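Local coordinates for protein SusD homolog (Bacteroides thetaiotaomicron, PDB 4MRU) that probably binds mucin O-glycans for uptake at the outer membrane, as a SusD-like lipoprotein with a TPR-like helical fold, at residues F45-C50 and N426-W431; A55-E60 and Q418-L423. All blocks are in the same frame, centred on the assembly; numbering follows the deposited sequence.

Both contacts are buried, contact 1 about 6 Å and contact 2 about 9 Å from the centre of the chain to their own centres, and they tie the same two regions of sequence together twice. Helix 40-54 runs into strand 58-60, and helix 408-423 is followed by helix 427-437, so the contacts are neighbours, their centres about 9 Å apart; A55 CB packs on G427 O where they touch. Their chemistry differs. Contact 1 joins two helices through apolar side chains and bridging water around the start of 427-437, whereas contact 2 sets the turn after helix 40-54 against 418-423 through direct hydrogen bonds and an aromatic pair.

Contact 1: residues F45-C50 and N426-W431. With EDO (1,2-ethanediol), chain F.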
ATOM      1  N   PHE A  45     -10.855   1.865  -8.669  1.00 19.21           N
ATOM      2  CA  PHE A  45      -9.963   2.966  -9.016  1.00 17.82           C
ATOM      3  C   PHE A  45      -8.733   2.986  -8.124  1.00 18.67           C
ATOM      4  O   PHE A  45      -7.608   3.024  -8.614  1.00 20.74           O
ATOM      5  CB  PHE A  45     -10.672   4.299  -8.901  1.00 17.03           C
ATOM      6  CG  PHE A  45     -11.842   4.455  -9.845  1.00 17.78           C
ATOM      7  CD1 PHE A  45     -11.623   4.531 -11.213  1.00 21.23           C
ATOM      8  CD2 PHE A  45     -13.114   4.507  -9.375  1.00 19.33           C
ATOM      9  CE1 PHE A  45     -12.678   4.636 -12.085  1.00 22.33           C
ATOM     10  CE2 PHE A  45     -14.197   4.651 -10.242  1.00 23.14           C
ATOM     11  CZ  PHE A  45     -13.969   4.723 -11.596  1.00 20.74           C
HETATM   12  N   MSE A  46      -8.943   3.004  -6.818  1.00 20.71           N
HETATM   13  CA  MSE A  46      -7.830   3.261  -5.876  1.00 21.13           C
HETATM   14  C   MSE A  46      -6.925   2.064  -5.746  1.00 20.94           C
HETATM   15  O   MSE A  46      -5.705   2.189  -5.763  1.00 18.65           O
HETATM   16  CB  MSE A  46      -8.423   3.654  -4.529  1.00 20.75           C
HETATM   17  CG  MSE A  46      -7.376   4.098  -3.540  1.00 21.20           C
HETATM   18 SE   MSE A  46      -8.401   4.773  -1.986  0.75 29.44          SE
HETATM   19  CE  MSE A  46      -6.869   5.881  -1.281  1.00 22.57           C
ATOM     20  N   GLU A  47      -7.507   0.874  -5.669  1.00 18.96           N
ATOM     21  CA  GLU A  47      -6.735  -0.333  -5.439  1.00 18.13           C
ATOM     22  C   GLU A  47      -6.405  -1.148  -6.686  1.00 20.40           C
ATOM     23  O   GLU A  47      -5.276  -1.606  -6.844  1.00 18.25           O
ATOM     24  CB  GLU A  47      -7.512  -1.231  -4.486  1.00 17.04           C
ATOM     25  CG  GLU A  47      -7.683  -0.627  -3.126  1.00 20.10           C
ATOM     26  CD  GLU A  47      -6.390  -0.582  -2.355  1.00 23.60           C
ATOM     27  OE1 GLU A  47      -5.598  -1.575  -2.386  1.00 22.25           O
ATOM     28  OE2 GLU A  47      -6.180   0.425  -1.670  1.00 24.75           O
ATOM     29  N   ALA A  48      -7.393  -1.408  -7.533  1.00 17.05           N
ATOM     30  CA  ALA A  48      -7.185  -2.314  -8.654  1.00 16.52           C
ATOM     31  C   ALA A  48      -6.389  -1.617  -9.779  1.00 19.00           C
ATOM     32  O   ALA A  48      -5.335  -2.075 -10.197  1.00 18.95           O
ATOM     33  CB  ALA A  48      -8.526  -2.847  -9.168  1.00 18.85           C
HETATM   34  N   MSE A  49      -6.875  -0.466 -10.172  1.00 18.85           N
HETATM   35  CA  MSE A  49      -6.217   0.333 -11.229  1.00 17.27           C
HETATM   36  C   MSE A  49      -4.981   1.039 -10.714  1.00 18.98           C
HETATM   37  O   MSE A  49      -3.900   0.908 -11.300  1.00 22.90           O
HETATM   38  CB  MSE A  49      -7.216   1.324 -11.751  1.00 19.19           C
HETATM   39  CG  MSE A  49      -8.322   0.709 -12.566  1.00 20.15           C
HETATM   40 SE   MSE A  49      -9.376   2.258 -13.162  0.75 25.70          SE
HETATM   41  CE  MSE A  49     -11.081   1.389 -13.658  1.00 23.58           C
ATOM     42  N   CYS A  50      -5.115   1.856  -9.676  1.00 18.72           N
ATOM     43  CA  CYS A  50      -3.959   2.683  -9.226  1.00 21.44           C
ATOM     44  C   CYS A  50      -2.848   1.874  -8.473  1.00 20.93           C
ATOM     45  O   CYS A  50      -1.759   1.643  -9.024  1.00 17.86           O
ATOM     46  CB  CYS A  50      -4.475   3.858  -8.403  1.00 25.42           C
ATOM     47  SG  CYS A  50      -3.158   4.967  -7.793  1.00 21.17           S
ATOM     48  N   ASN A 426      -1.767  -5.244  -1.362  1.00 22.59           N
ATOM     49  CA  ASN A 426      -1.761  -3.865  -0.848  1.00 17.60           C
ATOM     50  C   ASN A 426      -0.870  -2.944  -1.760  1.00 17.18           C
ATOM     51  O   ASN A 426       0.282  -2.606  -1.431  1.00 17.74           O
ATOM     52  CB  ASN A 426      -1.261  -3.868   0.578  1.00 18.42           C
ATOM     53  CG  ASN A 426      -1.468  -2.536   1.310  1.00 21.05           C
ATOM     54  OD1 ASN A 426      -1.729  -1.494   0.722  1.00 21.09           O
ATOM     55  ND2 ASN A 426      -1.332  -2.590   2.607  1.00 24.60           N
ATOM     56  N   GLY A 427      -1.418  -2.568  -2.907  1.00 16.22           N
ATOM     57  CA  GLY A 427      -0.652  -1.892  -3.956  1.00 19.13           C
ATOM     58  C   GLY A 427      -0.276  -0.484  -3.581  1.00 18.76           C
ATOM     59  O   GLY A 427       0.757   0.018  -4.011  1.00 22.50           O
ATOM     60  N   ILE A 428      -1.122   0.199  -2.794  1.00 20.26           N
ATOM     61  CA  ILE A 428      -0.812   1.591  -2.461  1.00 18.27           C
ATOM     62  C   ILE A 428       0.448   1.583  -1.582  1.00 17.73           C
ATOM     63  O   ILE A 428       1.406   2.325  -1.828  1.00 16.71           O
ATOM     64  CB  ILE A 428      -1.966   2.351  -1.797  1.00 17.54           C
ATOM     65  CG1 ILE A 428      -3.164   2.501  -2.761  1.00 17.29           C
ATOM     66  CG2 ILE A 428      -1.508   3.745  -1.336  1.00 19.17           C
ATOM     67  CD1 ILE A 428      -2.923   3.317  -4.034  1.00 20.27           C
ATOM     68  N   GLU A 429       0.511   0.705  -0.595  1.00 17.80           N
ATOM     69  CA  GLU A 429       1.718   0.655   0.243  1.00 16.62           C
ATOM     70  C   GLU A 429       2.960   0.239  -0.544  1.00 15.71           C
ATOM     71  O   GLU A 429       4.015   0.847  -0.367  1.00 17.22           O
ATOM     72  CB  GLU A 429       1.540  -0.291   1.412  1.00 18.34           C
ATOM     73  CG  GLU A 429       2.775  -0.419   2.309  1.00 18.07           C
ATOM     74  CD  GLU A 429       3.175   0.898   2.989  1.00 20.94           C
ATOM     75  OE1 GLU A 429       2.391   1.872   3.035  1.00 20.69           O
ATOM     76  OE2 GLU A 429       4.312   0.989   3.454  1.00 21.49           O
ATOM     77  N   SER A 430       2.841  -0.773  -1.412  1.00 16.03           N
ATOM     78  CA  SER A 430       3.948  -1.236  -2.234  1.00 18.21           C
ATOM     79  C   SER A 430       4.388  -0.172  -3.238  1.00 17.19           C
ATOM     80  O   SER A 430       5.569   0.005  -3.521  1.00 17.63           O
ATOM     81  CB  SER A 430       3.563  -2.524  -2.943  1.00 20.46           C
ATOM     82  OG  SER A 430       3.580  -3.605  -2.042  1.00 22.41           O
ATOM     83  N   TRP A 431       3.432   0.586  -3.748  1.00 16.45           N
ATOM     84  CA  TRP A 431       3.780   1.692  -4.643  1.00 16.04           C
ATOM     85  C   TRP A 431       4.600   2.747  -3.894  1.00 15.43           C
ATOM     86  O   TRP A 431       5.605   3.243  -4.433  1.00 16.66           O
ATOM     87  CB  TRP A 431       2.523   2.278  -5.263  1.00 16.00           C
ATOM     88  CG  TRP A 431       2.752   3.463  -6.152  1.00 18.75           C
ATOM     89  CD1 TRP A 431       3.817   3.690  -6.949  1.00 17.24           C
ATOM     90  CD2 TRP A 431       1.858   4.566  -6.349  1.00 18.53           C
ATOM     91  NE1 TRP A 431       3.672   4.880  -7.630  1.00 16.81           N
ATOM     92  CE2 TRP A 431       2.476   5.437  -7.294  1.00 19.14           C
ATOM     93  CE3 TRP A 431       0.606   4.908  -5.825  1.00 19.82           C
ATOM     94  CZ2 TRP A 431       1.882   6.620  -7.729  1.00 17.61           C
ATOM     95  CZ3 TRP A 431       0.013   6.097  -6.246  1.00 19.95           C
ATOM     96  CH2 TRP A 431       0.651   6.933  -7.205  1.00 20.19           C
TER
HETATM   97  C1  EDO F 604      -3.300   0.660   5.984  1.00 40.91           C
HETATM   98  O1  EDO F 604      -2.733   1.521   4.990  1.00 43.43           O
HETATM   99  C2  EDO F 604      -3.622  -0.576   5.217  1.00 39.66           C
HETATM  100  O2  EDO F 604      -2.354  -1.039   4.789  1.00 36.18           O
HETATM  101  O   HOH W   1      -3.547  -0.674  -1.034  1.00 24.01           O
HETATM  102  O   HOH W   2      -3.823  -1.768  -4.244  1.00 25.66           O
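The apolar side of this contact is made by C50, I428 and W431, with the backbone of M46, a selenomethionine in the crystal. I428 CD1 lies 3.5 Å from M46 O and also reaches C50 SG. The sulfur, placed anti to its own backbone N (chi1 -180°), turns to W431 and comes 3.7 Å from W431 CZ3; it sits obliquely to the six-membered ring, a sulfur-aromatic contact. Cysteine, small and polarisable, can touch both the branched isoleucine and the indole, which lie on the same side of its sulfur; the indole NE1 is bonded to M459 O. G427, with no side chain on the face turned to helix 40-54, lets the backbones come near: G427 CA is 6.5 Å from E47 CA.

The polar side runs through water. E47 bends at chi2 (-71°) and brings its carboxylate to the first turn of helix 427-437. One water bonds E47 OE1 at 2.6 Å, N426 OD1, and I428 N; a second bonds E47 O, E47 OE1, and G427 N at 2.9 Å. Two backbone N-H groups of the first helical turn, which lack acceptors within the helix, are thus satisfied. The negative carboxylate is probably favoured here by the positive helix end, and E47 OE2 pairs with R120 in a salt bridge.

N426 is the N-cap: its OD1 accepts a weak bond, 3.4 Å, from E429 N, while ND2 donates to O2 of an ethanediol, probably from the crystallisation liquor, at 2.9 Å.

Together these make an asparagine-capped helix start, hydrated and faced by a glutamate, in a helix pair of the largely helical SusD-like fold in which the axes of the two short segments run at 61° to each other.

Contact 2: residues A55-E60 and Q418-L423; sequences AGYFGE and QKWIAL
Y57 and W420 meet ring to ring, and the tyrosine can be followed outward from its CB. That atom lies over the rim of the neighbouring F58 ring, 3.9 Å above its plane. With CG anti to the carbonyl carbon (chi1 -73°), the ring runs under A55, whose CB sits over the centre of one face; the small methyl of alanine suits this close place over the ring. CD1 skirts W420 NE1. CE1 goes further and rests over one face of the indole, 3.3 Å from W420 NE1. The planes are 26° from parallel but slid apart, so overlap is slight, the centroid of the five-membered ring being 4.8 Å from that of Y57. At the tip, OH donates to W420 O at 2.6 Å, in the carbonyl plane and on a lone pair; L423 CB packs against the Y57 hydroxyl, which is also hydrogen-bonded to S430 OG.

W420 answers from its other end. NE1 donates to A55 O at 2.7 Å with an N-H...O angle of 160°, the acceptor lying in the plane of the indole. G56 follows in a Schellman motif with positive phi, which glycine adopts readily, and a CB here would point at the indole. An alanine in place of W420 would remove the indole, which is likely to leave A55 O without its donor and a gap beside the Y57 ring.

Each aromatic thus donates to a backbone carbonyl of the other segment. In this buried setting the exchange satisfies both polar tips and fixes how the rings turn, holding the helix-ending turn against helix 408-423.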
ATOM      1  N   ALA A  55       2.206  -0.912  -8.425  1.00 18.28           N
ATOM      2  CA  ALA A  55       2.960  -1.839  -7.601  1.00 20.71           C
ATOM      3  C   ALA A  55       3.403  -3.064  -8.417  1.00 22.85           C
ATOM      4  O   ALA A  55       4.034  -3.976  -7.881  1.00 21.76           O
ATOM      5  CB  ALA A  55       2.124  -2.281  -6.400  1.00 19.19           C
ATOM      6  N   GLY A  56       3.034  -3.134  -9.686  1.00 19.74           N
ATOM      7  CA  GLY A  56       3.359  -4.340 -10.469  1.00 22.91           C
ATOM      8  C   GLY A  56       2.548  -5.550 -10.090  1.00 18.71           C
ATOM      9  O   GLY A  56       2.963  -6.704 -10.337  1.00 20.24           O
ATOM     10  N   TYR A  57       1.341  -5.326  -9.548  1.00 17.95           N
ATOM     11  CA  TYR A  57       0.505  -6.428  -9.058  1.00 17.06           C
ATOM     12  C   TYR A  57      -0.590  -6.857 -10.033  1.00 18.27           C
ATOM     13  O   TYR A  57      -0.866  -8.061 -10.156  1.00 18.00           O
ATOM     14  CB  TYR A  57      -0.195  -6.063  -7.771  1.00 17.27           C
ATOM     15  CG  TYR A  57       0.618  -5.994  -6.497  1.00 14.90           C
ATOM     16  CD1 TYR A  57       1.877  -6.584  -6.365  1.00 17.90           C
ATOM     17  CD2 TYR A  57       0.064  -5.410  -5.369  1.00 18.36           C
ATOM     18  CE1 TYR A  57       2.549  -6.544  -5.144  1.00 16.86           C
ATOM     19  CE2 TYR A  57       0.743  -5.352  -4.169  1.00 17.20           C
ATOM     20  CZ  TYR A  57       1.981  -5.898  -4.059  1.00 15.38           C
ATOM     21  OH  TYR A  57       2.617  -5.841  -2.867  1.00 16.22           O
ATOM     22  N   PHE A  58      -1.214  -5.896 -10.710  1.00 16.58           N
ATOM     23  CA  PHE A  58      -2.374  -6.151 -11.566  1.00 19.84           C
ATOM     24  C   PHE A  58      -2.355  -5.286 -12.791  1.00 20.97           C
ATOM     25  O   PHE A  58      -1.880  -4.150 -12.774  1.00 20.99           O
ATOM     26  CB  PHE A  58      -3.711  -5.832 -10.900  1.00 21.92           C
ATOM     27  CG  PHE A  58      -3.917  -6.492  -9.591  1.00 20.25           C
ATOM     28  CD1 PHE A  58      -3.925  -7.857  -9.501  1.00 22.19           C
ATOM     29  CD2 PHE A  58      -4.052  -5.739  -8.460  1.00 24.24           C
ATOM     30  CE1 PHE A  58      -4.083  -8.470  -8.293  1.00 24.27           C
ATOM     31  CE2 PHE A  58      -4.189  -6.359  -7.231  1.00 24.56           C
ATOM     32  CZ  PHE A  58      -4.191  -7.719  -7.153  1.00 21.39           C
ATOM     33  N   GLY A  59      -2.920  -5.841 -13.852  1.00 22.63           N
ATOM     34  CA  GLY A  59      -3.240  -5.076 -15.051  1.00 23.52           C
ATOM     35  C   GLY A  59      -4.741  -5.265 -15.403  1.00 22.84           C
ATOM     36  O   GLY A  59      -5.414  -6.195 -14.930  1.00 21.19           O
ATOM     37  N   GLU A  60      -5.192  -4.389 -16.271  1.00 23.79           N
ATOM     38  CA  GLU A  60      -6.576  -4.269 -16.643  1.00 21.93           C
ATOM     39  C   GLU A  60      -6.791  -5.161 -17.864  1.00 23.67           C
ATOM     40  O   GLU A  60      -5.998  -5.203 -18.797  1.00 26.59           O
ATOM     41  CB  GLU A  60      -6.928  -2.795 -16.925  1.00 24.24           C
ATOM     42  CG  GLU A  60      -6.513  -1.767 -15.850  1.00 27.28           C
ATOM     43  CD  GLU A  60      -5.307  -0.928 -16.214  1.00 32.18           C
ATOM     44  OE1 GLU A  60      -4.435  -1.442 -16.933  1.00 33.96           O
ATOM     45  OE2 GLU A  60      -5.223   0.237 -15.746  1.00 33.51           O
ATOM     46  N   GLN A 418      11.033  -8.691  -0.714  1.00 17.16           N
ATOM     47  CA  GLN A 418      10.279  -9.664   0.106  1.00 16.94           C
ATOM     48  C   GLN A 418       9.055  -9.037   0.797  1.00 16.69           C
ATOM     49  O   GLN A 418       7.996  -9.647   0.888  1.00 15.67           O
ATOM     50  CB  GLN A 418      11.225 -10.344   1.086  1.00 16.59           C
ATOM     51  CG  GLN A 418      12.123 -11.343   0.371  1.00 18.28           C
ATOM     52  CD  GLN A 418      11.318 -12.461  -0.286  1.00 19.27           C
ATOM     53  OE1 GLN A 418      10.370 -13.036   0.311  1.00 19.51           O
ATOM     54  NE2 GLN A 418      11.766 -12.872  -1.429  1.00 19.13           N
ATOM     55  N   LYS A 419       9.203  -7.806   1.260  1.00 15.96           N
ATOM     56  CA  LYS A 419       8.065  -7.075   1.829  1.00 15.88           C
ATOM     57  C   LYS A 419       6.976  -6.912   0.795  1.00 18.46           C
ATOM     58  O   LYS A 419       5.785  -7.060   1.111  1.00 16.98           O
ATOM     59  CB  LYS A 419       8.496  -5.707   2.373  1.00 17.48           C
ATOM     60  CG  LYS A 419       7.397  -5.052   3.148  1.00 19.45           C
ATOM     61  CD  LYS A 419       7.858  -3.839   3.892  1.00 21.61           C
ATOM     62  CE  LYS A 419       8.248  -2.682   2.992  1.00 20.88           C
ATOM     63  NZ  LYS A 419       8.471  -1.500   3.888  1.00 22.61           N
ATOM     64  N   TRP A 420       7.381  -6.598  -0.437  1.00 19.91           N
ATOM     65  CA  TRP A 420       6.425  -6.432  -1.581  1.00 18.39           C
ATOM     66  C   TRP A 420       5.659  -7.700  -1.926  1.00 19.38           C
ATOM     67  O   TRP A 420       4.428  -7.645  -2.175  1.00 17.29           O
ATOM     68  CB  TRP A 420       7.198  -5.925  -2.780  1.00 17.53           C
ATOM     69  CG  TRP A 420       6.564  -5.884  -4.086  1.00 18.73           C
ATOM     70  CD1 TRP A 420       5.719  -4.951  -4.554  1.00 23.94           C
ATOM     71  CD2 TRP A 420       6.858  -6.746  -5.179  1.00 18.94           C
ATOM     72  NE1 TRP A 420       5.435  -5.180  -5.873  1.00 18.25           N
ATOM     73  CE2 TRP A 420       6.125  -6.277  -6.287  1.00 17.56           C
ATOM     74  CE3 TRP A 420       7.693  -7.864  -5.336  1.00 22.63           C
ATOM     75  CZ2 TRP A 420       6.164  -6.896  -7.507  1.00 18.41           C
ATOM     76  CZ3 TRP A 420       7.771  -8.457  -6.572  1.00 21.34           C
ATOM     77  CH2 TRP A 420       7.014  -7.979  -7.647  1.00 19.79           C
ATOM     78  N   ILE A 421       6.355  -8.835  -1.951  1.00 18.08           N
ATOM     79  CA  ILE A 421       5.695 -10.110  -2.089  1.00 18.35           C
ATOM     80  C   ILE A 421       4.707 -10.349  -0.906  1.00 19.00           C
ATOM     81  O   ILE A 421       3.542 -10.739  -1.094  1.00 21.54           O
ATOM     82  CB  ILE A 421       6.704 -11.256  -2.173  1.00 18.20           C
ATOM     83  CG1 ILE A 421       7.523 -11.150  -3.473  1.00 18.07           C
ATOM     84  CG2 ILE A 421       5.966 -12.587  -2.059  1.00 19.76           C
ATOM     85  CD1 ILE A 421       8.654 -12.161  -3.556  1.00 22.75           C
ATOM     86  N   ALA A 422       5.189 -10.128   0.314  1.00 15.82           N
ATOM     87  CA  ALA A 422       4.362 -10.328   1.509  1.00 17.53           C
ATOM     88  C   ALA A 422       3.165  -9.368   1.653  1.00 20.00           C
ATOM     89  O   ALA A 422       2.192  -9.663   2.312  1.00 17.89           O
ATOM     90  CB  ALA A 422       5.234 -10.233   2.757  1.00 21.25           C
ATOM     91  N   LEU A 423       3.272  -8.206   1.034  1.00 17.34           N
ATOM     92  CA  LEU A 423       2.228  -7.196   1.075  1.00 20.13           C
ATOM     93  C   LEU A 423       1.057  -7.444   0.121  1.00 20.36           C
ATOM     94  O   LEU A 423       0.017  -6.803   0.224  1.00 16.63           O
ATOM     95  CB  LEU A 423       2.860  -5.822   0.714  1.00 17.67           C
ATOM     96  CG  LEU A 423       3.428  -5.007   1.860  1.00 19.01           C
ATOM     97  CD1 LEU A 423       4.306  -3.877   1.301  1.00 20.62           C
ATOM     98  CD2 LEU A 423       2.312  -4.445   2.753  1.00 20.82           C
TER